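Local structure of citrate synthase (Sulfolobus solfataricus, 1O7X) at residues Asn133-Lys138 with Pro326-Thr331. The protein belongs to the citrate synthase family of enzymes, a largely helical fold found here as an assembly of two chains. Sequence-based numbering, arbitrary orientation.
Sequences NVYRRK and PVYMFT
A cation-pi contact and a Met-aromatic contact join residues 133-138 of helix 116-138 to residues 326-331, which run into helix 330-352, with Lys-138 and Tyr-135 meeting Tyr-328, Met-329 and Pro-326. Lys-138 runs along the Tyr-328 ring in the opposite sense to the tyrosine side chain: its CB sits near the hydroxyl end, its CD lies 3.3 Å from Tyr-328 CE1, and bends at chi3 and chi4 bring NZ over one face near CG and CD1. Lys-138 NZ is 3.9 Å from the Tyr-328 ring centroid, 22° off the normal. Beyond the lysine, Tyr-328 OH hydrogen-bonds to Glu-139, so the ring is tied down at its far end too. Tyr-135 CG is anti to the backbone N (chi1 172°), which carries its ring across to residues 326-331. There Tyr-135 CE1 meets Pro-326 CD at 3.5 Å. Met-329 SD approaches the Tyr-135 ring obliquely, 5.4 Å from its centroid and 63° off the normal, and packs 3.7 Å from Tyr-135 CB. The bent Met-329 chain ends with CE against Val-134 CG1 (3.8 Å), beside helix 92-106. The join is thus apolar around Met-329 and electrostatic at its more exposed border, where the lysine charge would probably be stabilised by the Tyr-328 pi cloud.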
loop_
_atom_site.group_PDB
_atom_site.type_symbol
_atom_site.label_atom_id
_atom_site.label_comp_id
_atom_site.label_asym_id
_atom_site.label_seq_id
_atom_site.Cartn_x
_atom_site.Cartn_y
_atom_site.Cartn_z
ATOM N N ASN A 133 -0.516 4.920 -20.879
ATOM C CA ASN A 133 -1.830 4.316 -21.117
ATOM C C ASN A 133 -2.943 4.650 -20.166
ATOM O O ASN A 133 -4.115 4.568 -20.542
ATOM C CB ASN A 133 -1.649 2.806 -21.296
ATOM C CG ASN A 133 -0.915 2.663 -22.632
ATOM O OD1 ASN A 133 -1.551 2.935 -23.650
ATOM N ND2 ASN A 133 0.353 2.299 -22.569
ATOM N N VAL A 134 -2.634 5.138 -18.971
ATOM C CA VAL A 134 -3.703 5.599 -18.067
ATOM C C VAL A 134 -4.248 6.873 -18.724
ATOM O O VAL A 134 -5.454 7.112 -18.717
ATOM C CB VAL A 134 -3.185 5.888 -16.662
ATOM C CG1 VAL A 134 -4.108 6.842 -15.909
ATOM C CG2 VAL A 134 -2.969 4.598 -15.895
ATOM N N TYR A 135 -3.334 7.679 -19.286
ATOM C CA TYR A 135 -3.729 8.853 -20.021
ATOM C C TYR A 135 -4.586 8.520 -21.239
ATOM O O TYR A 135 -5.663 9.106 -21.406
ATOM C CB TYR A 135 -2.491 9.616 -20.498
ATOM C CG TYR A 135 -2.812 10.757 -21.431
ATOM C CD1 TYR A 135 -3.763 11.706 -21.069
ATOM C CD2 TYR A 135 -2.210 10.886 -22.675
ATOM C CE1 TYR A 135 -4.068 12.774 -21.887
ATOM C CE2 TYR A 135 -2.525 11.943 -23.518
ATOM C CZ TYR A 135 -3.432 12.893 -23.110
ATOM O OH TYR A 135 -3.740 13.979 -23.905
ATOM N N ARG A 136 -4.112 7.588 -22.091
ATOM C CA ARG A 136 -4.903 7.265 -23.273
ATOM C C ARG A 136 -6.307 6.814 -22.920
ATOM O O ARG A 136 -7.260 7.229 -23.552
ATOM C CB ARG A 136 -4.256 6.231 -24.171
ATOM C CG ARG A 136 -2.790 6.489 -24.439
ATOM C CD ARG A 136 -2.345 5.690 -25.662
ATOM N NE ARG A 136 -1.948 6.614 -26.698
ATOM C CZ ARG A 136 -2.569 6.999 -27.794
ATOM N NH1 ARG A 136 -3.759 6.512 -28.103
ATOM N NH2 ARG A 136 -1.967 7.896 -28.565
ATOM N N ARG A 137 -6.461 6.012 -21.885
ATOM C CA ARG A 137 -7.744 5.459 -21.481
ATOM C C ARG A 137 -8.669 6.510 -20.919
ATOM O O ARG A 137 -9.888 6.331 -20.978
ATOM C CB ARG A 137 -7.479 4.323 -20.496
ATOM C CG ARG A 137 -8.325 4.310 -19.241
ATOM C CD ARG A 137 -9.317 3.180 -19.259
ATOM N NE ARG A 137 -10.674 3.616 -18.946
ATOM C CZ ARG A 137 -11.672 3.411 -19.795
ATOM N NH1 ARG A 137 -11.458 2.811 -20.947
ATOM N NH2 ARG A 137 -12.907 3.773 -19.570
ATOM N N LYS A 138 -8.133 7.575 -20.343
ATOM C CA LYS A 138 -8.954 8.621 -19.756
ATOM C C LYS A 138 -9.407 9.617 -20.821
ATOM O O LYS A 138 -10.270 10.457 -20.560
ATOM C CB LYS A 138 -8.245 9.331 -18.613
ATOM C CG LYS A 138 -7.831 8.568 -17.382
ATOM C CD LYS A 138 -7.752 9.448 -16.128
ATOM C CE LYS A 138 -9.142 9.724 -15.643
ATOM N NZ LYS A 138 -9.421 11.041 -15.077
ATOM N N PRO A 326 -3.477 17.060 -19.586
ATOM C CA PRO A 326 -4.565 17.681 -18.861
ATOM C C PRO A 326 -4.237 17.717 -17.376
ATOM O O PRO A 326 -3.376 16.986 -16.869
ATOM C CB PRO A 326 -5.775 16.827 -19.198
ATOM C CG PRO A 326 -5.261 15.532 -19.700
ATOM C CD PRO A 326 -3.839 15.732 -20.122
ATOM N N VAL A 327 -4.972 18.544 -16.628
ATOM C CA VAL A 327 -4.755 18.686 -15.209
ATOM C C VAL A 327 -4.797 17.365 -14.451
ATOM O O VAL A 327 -4.047 17.173 -13.480
ATOM C CB VAL A 327 -5.817 19.606 -14.582
ATOM C CG1 VAL A 327 -5.458 19.840 -13.121
ATOM C CG2 VAL A 327 -5.905 20.918 -15.323
ATOM N N TYR A 328 -5.681 16.453 -14.838
ATOM C CA TYR A 328 -5.828 15.170 -14.174
ATOM C C TYR A 328 -4.582 14.319 -14.305
ATOM O O TYR A 328 -4.453 13.399 -13.494
ATOM C CB TYR A 328 -7.122 14.454 -14.607
ATOM C CG TYR A 328 -7.119 13.834 -15.978
ATOM C CD1 TYR A 328 -6.385 12.671 -16.216
ATOM C CD2 TYR A 328 -7.814 14.390 -17.038
ATOM C CE1 TYR A 328 -6.340 12.100 -17.479
ATOM C CE2 TYR A 328 -7.803 13.815 -18.294
ATOM C CZ TYR A 328 -7.066 12.666 -18.512
ATOM O OH TYR A 328 -6.992 12.069 -19.747
ATOM N N MET A 329 -3.641 14.509 -15.197
ATOM C CA MET A 329 -2.452 13.685 -15.225
ATOM C C MET A 329 -1.367 14.163 -14.261
ATOM O O MET A 329 -0.457 13.365 -14.004
ATOM C CB MET A 329 -1.854 13.637 -16.631
ATOM C CG MET A 329 -2.537 12.666 -17.603
ATOM S SD MET A 329 -2.226 10.980 -17.046
ATOM C CE MET A 329 -3.692 10.590 -16.178
ATOM N N PHE A 330 -1.398 15.358 -13.715
ATOM C CA PHE A 330 -0.391 15.932 -12.870
ATOM C C PHE A 330 0.264 15.093 -11.806
ATOM O O PHE A 330 1.465 14.798 -11.932
ATOM C CB PHE A 330 -0.898 17.273 -12.295
ATOM C CG PHE A 330 -1.032 18.380 -13.324
ATOM C CD1 PHE A 330 -0.899 18.171 -14.681
ATOM C CD2 PHE A 330 -1.346 19.658 -12.882
ATOM C CE1 PHE A 330 -1.048 19.182 -15.586
ATOM C CE2 PHE A 330 -1.502 20.690 -13.791
ATOM C CZ PHE A 330 -1.352 20.456 -15.135
ATOM N N THR A 331 -0.403 14.623 -10.774
ATOM C CA THR A 331 0.121 13.668 -9.803
ATOM C C THR A 331 0.646 12.417 -10.497
ATOM O O THR A 331 1.613 11.821 -10.012
ATOM C CB THR A 331 -0.969 13.266 -8.781
ATOM O OG1 THR A 331 -1.614 14.472 -8.365
ATOM C CG2 THR A 331 -0.500 12.535 -7.534
#